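Local coordinates for protein putative DsbA oxidoreductase SCO1869 (Streptomyces coelicolor A3, PDB 3GL5) that is probably a thiol-disulfide oxidoreductase of the DsbA (FrnE-like) family with a thioredoxin-type CxxC motif, although its physiological role is not established, at residues 21-26 with 202-207; 94-99 with 133-138. All blocks are in the same frame, centred on the assembly; numbering follows the deposited sequence.

Contact 1 of 2, residues 21-26 with 202-207; sequences ARFEKA and EVFTQA
F204 reaches from helix 201-213 onto helix 14-28 and is the main contributor, through its ring and CB. With CG anti to its own carbonyl carbon (chi1 -76°), the ring swings toward the backbone of R22 and F23. Its CD2 comes to 3.7 Å from F23 CA. F23 meets it from above: its CB sits almost over the ring centre in a CH-pi contact, 4.3 Å from the F204 ring centroid. From there F23 takes CG anti to the backbone N (chi1 172°), which turns the edge of its own ring to the same face of F204. The two rings form an edge-to-face pair with planes at 88° and centroids 5.8 Å apart, closest at F23 CD1 and F204 CD1. A26 suits its place because a lone methyl lets the helices close: its CB touches F204 CB at 3.4 Å, and the axes of the two short segments approach to 8.4 Å. T205 OG1 lies 3.6 Å from A26 CB and makes a weak hydrogen bond back to A201 O of its own helix. R22 touches the F204 ring through CB and its backbone C, while its extended chain takes the guanidinium away to Q82 and E86. Beyond the pair, F23 rests on V5 and I7 of strand 3-9, and F204 meets F187 and V195. No hydrogen bond joins the two segments; the interface is largely apolar. The helix opened by the CxxC motif thus packs against the C-terminal helix on one face of the central sheet, as in the thioredoxin fold.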
loop_
_atom_site.group_PDB
_atom_site.type_symbol
_atom_site.label_atom_id
_atom_site.label_comp_id
_atom_site.label_asym_id
_atom_site.label_seq_id
_atom_site.Cartn_x
_atom_site.Cartn_y
_atom_site.Cartn_z
ATOM N N ALA A 21 15.149 -10.938 -8.131
ATOM C CA ALA A 21 15.593 -12.182 -7.497
ATOM C C ALA A 21 16.759 -11.913 -6.557
ATOM O O ALA A 21 16.837 -12.490 -5.446
ATOM C CB ALA A 21 15.979 -13.198 -8.546
ATOM N N ARG A 22 17.657 -11.023 -6.979
ATOM C CA ARG A 22 18.810 -10.657 -6.146
ATOM C C ARG A 22 18.370 -9.981 -4.840
ATOM O O ARG A 22 18.889 -10.287 -3.767
ATOM C CB ARG A 22 19.811 -9.795 -6.925
ATOM C CG ARG A 22 20.848 -10.602 -7.559
ATOM C CD ARG A 22 21.771 -9.809 -8.444
ATOM N NE ARG A 22 22.420 -10.667 -9.433
ATOM C CZ ARG A 22 23.191 -10.204 -10.416
ATOM N NH1 ARG A 22 23.387 -8.908 -10.560
ATOM N NH2 ARG A 22 23.746 -11.026 -11.285
ATOM N N PHE A 23 17.398 -9.080 -4.951
ATOM C CA PHE A 23 16.848 -8.408 -3.808
ATOM C C PHE A 23 16.180 -9.384 -2.867
ATOM O O PHE A 23 16.306 -9.251 -1.636
ATOM C CB PHE A 23 15.810 -7.360 -4.204
ATOM C CG PHE A 23 15.097 -6.796 -3.025
ATOM C CD1 PHE A 23 15.730 -5.878 -2.197
ATOM C CD2 PHE A 23 13.831 -7.267 -2.676
ATOM C CE1 PHE A 23 15.105 -5.399 -1.073
ATOM C CE2 PHE A 23 13.186 -6.795 -1.538
ATOM C CZ PHE A 23 13.805 -5.847 -0.749
ATOM N N GLU A 24 15.417 -10.319 -3.430
ATOM C CA GLU A 24 14.664 -11.236 -2.606
ATOM C C GLU A 24 15.631 -12.143 -1.852
ATOM O O GLU A 24 15.476 -12.433 -0.636
ATOM C CB GLU A 24 13.713 -12.047 -3.471
ATOM C CG GLU A 24 12.425 -11.289 -3.826
ATOM C CD GLU A 24 11.639 -11.931 -4.962
ATOM O OE1 GLU A 24 11.975 -13.053 -5.409
ATOM O OE2 GLU A 24 10.687 -11.293 -5.447
ATOM N N LYS A 25 16.666 -12.563 -2.567
ATOM C CA LYS A 25 17.697 -13.358 -1.940
ATOM C C LYS A 25 18.309 -12.572 -0.762
ATOM O O LYS A 25 18.460 -13.113 0.313
ATOM C CB LYS A 25 18.721 -13.828 -2.980
ATOM C CG LYS A 25 20.047 -14.270 -2.387
ATOM C CD LYS A 25 21.075 -14.642 -3.462
ATOM C CE LYS A 25 21.239 -16.140 -3.517
ATOM N NZ LYS A 25 22.658 -16.581 -3.828
ATOM N N ALA A 26 18.600 -11.288 -0.955
ATOM C CA ALA A 26 19.165 -10.450 0.110
ATOM C C ALA A 26 18.174 -10.283 1.263
ATOM O O ALA A 26 18.556 -10.265 2.456
ATOM C CB ALA A 26 19.537 -9.089 -0.444
ATOM N N GLU A 202 24.714 -8.630 -1.812
ATOM C CA GLU A 202 25.602 -7.974 -0.819
ATOM C C GLU A 202 25.291 -6.526 -0.584
ATOM O O GLU A 202 25.168 -6.100 0.575
ATOM C CB GLU A 202 27.104 -8.039 -1.210
ATOM C CG GLU A 202 27.665 -9.425 -1.288
ATOM C CD GLU A 202 26.878 -10.394 -0.412
ATOM O OE1 GLU A 202 26.624 -10.071 0.777
ATOM O OE2 GLU A 202 26.492 -11.468 -0.927
ATOM N N VAL A 203 25.225 -5.768 -1.674
ATOM C CA VAL A 203 24.854 -4.376 -1.595
ATOM C C VAL A 203 23.426 -4.283 -1.033
ATOM O O VAL A 203 23.205 -3.563 -0.048
ATOM C CB VAL A 203 25.002 -3.663 -2.944
ATOM C CG1 VAL A 203 24.728 -2.196 -2.782
ATOM C CG2 VAL A 203 26.425 -3.863 -3.482
ATOM N N PHE A 204 22.488 -5.053 -1.604
ATOM C CA PHE A 204 21.099 -5.034 -1.108
ATOM C C PHE A 204 21.029 -5.281 0.408
ATOM O O PHE A 204 20.388 -4.546 1.148
ATOM C CB PHE A 204 20.236 -6.035 -1.847
ATOM C CG PHE A 204 19.853 -5.597 -3.209
ATOM C CD1 PHE A 204 19.350 -4.315 -3.425
ATOM C CD2 PHE A 204 20.004 -6.447 -4.282
ATOM C CE1 PHE A 204 18.976 -3.899 -4.699
ATOM C CE2 PHE A 204 19.653 -6.042 -5.573
ATOM C CZ PHE A 204 19.124 -4.773 -5.775
ATOM N N THR A 205 21.742 -6.308 0.860
ATOM C CA THR A 205 21.852 -6.604 2.275
ATOM C C THR A 205 22.320 -5.379 3.066
ATOM O O THR A 205 21.667 -4.974 4.035
ATOM C CB THR A 205 22.738 -7.872 2.466
ATOM O OG1 THR A 205 21.887 -9.018 2.337
ATOM C CG2 THR A 205 23.432 -7.909 3.825
ATOM N N GLN A 206 23.444 -4.810 2.621
ATOM C CA GLN A 206 24.010 -3.563 3.145
ATOM C C GLN A 206 22.986 -2.434 3.213
ATOM O O GLN A 206 22.829 -1.792 4.262
ATOM C CB GLN A 206 25.185 -3.112 2.272
ATOM C CG GLN A 206 25.417 -1.606 2.274
ATOM C CD GLN A 206 25.736 -1.057 3.660
ATOM O OE1 GLN A 206 26.244 -1.776 4.526
ATOM N NE2 GLN A 206 25.445 0.227 3.874
ATOM N N ALA A 207 22.307 -2.210 2.086
ATOM C CA ALA A 207 21.278 -1.173 1.945
ATOM C C ALA A 207 20.130 -1.394 2.945
ATOM O O ALA A 207 19.760 -0.476 3.661
ATOM C CB ALA A 207 20.731 -1.119 0.508
#

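Contact 2 of 2, residues 94-99 with 133-138; sequences DRDHGS and SVFNDD. With ACT (acetate ion), chain C.
This is a loop-on-strand contact in the helical part of the domain, where F135, in the loop before helix 138-147, packs against the backbone around the short strand 96-97. With CG anti to its carbonyl carbon (chi1 -54°), its ring is carried under the H97-G98 peptide: G98 N is 3.2 Å above the ring plane, and G98 CA makes a CH-pi contact 3.8 Å from the F135 centroid. Glycine fits because it brings bare backbone onto an aromatic face. V134 CG2 covers the opposite face, while D96 OD1 and S99 O lie at the ring edge. Beside the ring, S133 OG donates to D96 OD2 in a bond modelled so short that its detail is doubtful. S133 OG accepts from F135 N at 2.8 Å, closing an ST turn. A water donates to D96 OD1 (2.6 Å) and accepts from V134 N, tying the carboxylate to the loop backbone. On the strand's other side, H97 ND1 and R95 NH2 hold an acetate, probably from crystallisation; R95 NH2 also forms a salt bridge with E76. The D96 side chain, about 4 Å from the bound sodium, flanks the metal site formed by G126, N127, D130 and R132, within the helical insertion characteristic of DsbA-like proteins.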
loop_
_atom_site.group_PDB
_atom_site.type_symbol
_atom_site.label_atom_id
_atom_site.label_comp_id
_atom_site.label_asym_id
_atom_site.label_seq_id
_atom_site.Cartn_x
_atom_site.Cartn_y
_atom_site.Cartn_z
ATOM N N ASP A 94 16.034 -14.906 -29.583
ATOM C CA ASP A 94 14.724 -14.653 -30.183
ATOM C C ASP A 94 13.729 -14.023 -29.264
ATOM O O ASP A 94 12.541 -14.212 -29.472
ATOM C CB ASP A 94 14.089 -15.933 -30.740
ATOM C CG ASP A 94 14.963 -16.628 -31.758
ATOM O OD1 ASP A 94 15.673 -15.952 -32.553
ATOM O OD2 ASP A 94 14.940 -17.878 -31.748
ATOM N N ARG A 95 14.191 -13.314 -28.241
ATOM C CA ARG A 95 13.290 -12.512 -27.404
ATOM C C ARG A 95 12.781 -11.310 -28.190
ATOM O O ARG A 95 13.416 -10.856 -29.155
ATOM C CB ARG A 95 13.993 -12.044 -26.145
ATOM C CG ARG A 95 14.361 -13.187 -25.113
ATOM C CD ARG A 95 14.486 -12.655 -23.661
ATOM N NE ARG A 95 15.404 -11.517 -23.565
ATOM C CZ ARG A 95 15.027 -10.238 -23.609
ATOM N NH1 ARG A 95 13.736 -9.911 -23.754
ATOM N NH2 ARG A 95 15.957 -9.279 -23.521
ATOM N N ASP A 96 11.595 -10.850 -27.811
ATOM C CA ASP A 96 11.000 -9.690 -28.433
ATOM C C ASP A 96 10.797 -8.619 -27.374
ATOM O O ASP A 96 11.071 -8.827 -26.173
ATOM C CB ASP A 96 9.709 -10.044 -29.182
ATOM C CG ASP A 96 8.566 -10.494 -28.248
ATOM O OD1 ASP A 96 8.791 -10.852 -27.072
ATOM O OD2 ASP A 96 7.407 -10.505 -28.717
ATOM N N HIS A 97 10.337 -7.461 -27.821
ATOM C CA HIS A 97 10.269 -6.306 -26.983
ATOM C C HIS A 97 9.150 -5.404 -27.497
ATOM O O HIS A 97 9.046 -5.187 -28.696
ATOM C CB HIS A 97 11.620 -5.597 -27.065
ATOM C CG HIS A 97 11.621 -4.234 -26.469
ATOM N ND1 HIS A 97 12.274 -3.939 -25.288
ATOM C CD2 HIS A 97 11.073 -3.072 -26.897
ATOM C CE1 HIS A 97 12.113 -2.653 -25.008
ATOM N NE2 HIS A 97 11.375 -2.111 -25.961
ATOM N N GLY A 98 8.343 -4.852 -26.583
ATOM C CA GLY A 98 7.209 -3.992 -26.960
ATOM C C GLY A 98 6.713 -3.092 -25.837
ATOM O O GLY A 98 7.387 -2.887 -24.808
ATOM N N SER A 99 5.539 -2.518 -26.060
ATOM C CA SER A 99 4.901 -1.640 -25.101
ATOM C C SER A 99 4.406 -2.436 -23.868
ATOM O O SER A 99 3.914 -3.566 -24.019
ATOM C CB SER A 99 3.731 -0.934 -25.802
ATOM O OG SER A 99 2.762 -0.517 -24.839
ATOM N N SER A 133 5.152 -14.323 -27.170
ATOM C CA SER A 133 5.254 -12.917 -26.812
ATOM C C SER A 133 4.185 -12.516 -25.793
ATOM O O SER A 133 3.050 -13.020 -25.824
ATOM C CB SER A 133 5.113 -12.057 -28.065
ATOM O OG SER A 133 5.171 -10.685 -27.745
ATOM N N VAL A 134 4.567 -11.637 -24.879
ATOM C CA VAL A 134 3.609 -10.942 -24.028
ATOM C C VAL A 134 3.134 -9.612 -24.633
ATOM O O VAL A 134 2.353 -8.881 -23.994
ATOM C CB VAL A 134 4.158 -10.694 -22.613
ATOM C CG1 VAL A 134 4.553 -12.015 -21.966
ATOM C CG2 VAL A 134 5.316 -9.718 -22.622
ATOM N N PHE A 135 3.594 -9.275 -25.836
ATOM C CA PHE A 135 3.313 -7.925 -26.399
ATOM C C PHE A 135 2.228 -7.940 -27.472
ATOM O O PHE A 135 2.112 -8.897 -28.233
ATOM C CB PHE A 135 4.594 -7.271 -26.936
ATOM C CG PHE A 135 5.710 -7.202 -25.914
ATOM C CD1 PHE A 135 5.676 -6.246 -24.889
ATOM C CD2 PHE A 135 6.782 -8.102 -25.968
ATOM C CE1 PHE A 135 6.722 -6.169 -23.922
ATOM C CE2 PHE A 135 7.812 -8.054 -25.014
ATOM C CZ PHE A 135 7.786 -7.082 -23.993
ATOM N N ASN A 136 1.423 -6.895 -27.527
ATOM C CA ASN A 136 0.388 -6.844 -28.525
ATOM C C ASN A 136 -0.399 -8.190 -28.692
ATOM O O ASN A 136 -0.625 -8.639 -29.822
ATOM C CB ASN A 136 1.002 -6.427 -29.875
ATOM C CG ASN A 136 -0.056 -5.977 -30.882
ATOM O OD1 ASN A 136 -1.127 -5.518 -30.495
ATOM N ND2 ASN A 136 0.237 -6.133 -32.179
ATOM N N ASP A 137 -0.783 -8.827 -27.575
ATOM C CA ASP A 137 -1.577 -10.059 -27.585
ATOM C C ASP A 137 -2.425 -10.182 -26.298
ATOM O O ASP A 137 -1.987 -10.751 -25.272
ATOM C CB ASP A 137 -0.671 -11.275 -27.768
ATOM C CG ASP A 137 -1.434 -12.607 -27.788
ATOM O OD1 ASP A 137 -2.652 -12.663 -27.473
ATOM O OD2 ASP A 137 -0.791 -13.625 -28.111
ATOM N N ASP A 138 -3.646 -9.658 -26.369
ATOM C CA ASP A 138 -4.511 -9.573 -25.214
ATOM C C ASP A 138 -4.859 -10.942 -24.653
ATOM O O ASP A 138 -4.852 -11.131 -23.443
ATOM C CB ASP A 138 -5.779 -8.798 -25.576
ATOM C CG ASP A 138 -5.604 -7.291 -25.460
ATOM O OD1 ASP A 138 -4.465 -6.809 -25.187
ATOM O OD2 ASP A 138 -6.621 -6.584 -25.635
HETATM C C ACT C . 14.359 -5.802 -23.338
HETATM O O ACT C . 13.149 -5.797 -23.632
HETATM O OXT ACT C . 14.875 -6.922 -23.415
HETATM C CH3 ACT C . 15.103 -4.549 -22.939
HETATM O O HOH W 1 7.566 -11.695 -24.967
#

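Contact 1 belongs to the thioredoxin core, while contact 2, partly buried, lies in the helical region on the opposite side of the chain's centre; their centres are 29 Å apart and they do not touch. Along the sequence, 94-99 with 133-138 is nested inside the loop closed by 21-26 with 202-207, as expected when a helical insertion interrupts a thioredoxin fold. They hold different elements: two helices beside the sheet in contact 1, a short strand and a loop in contact 2. A phenylalanine is central to both, but F204 meets another ring, whereas F135 meets backbone amid polar groups, water and a nearby sodium.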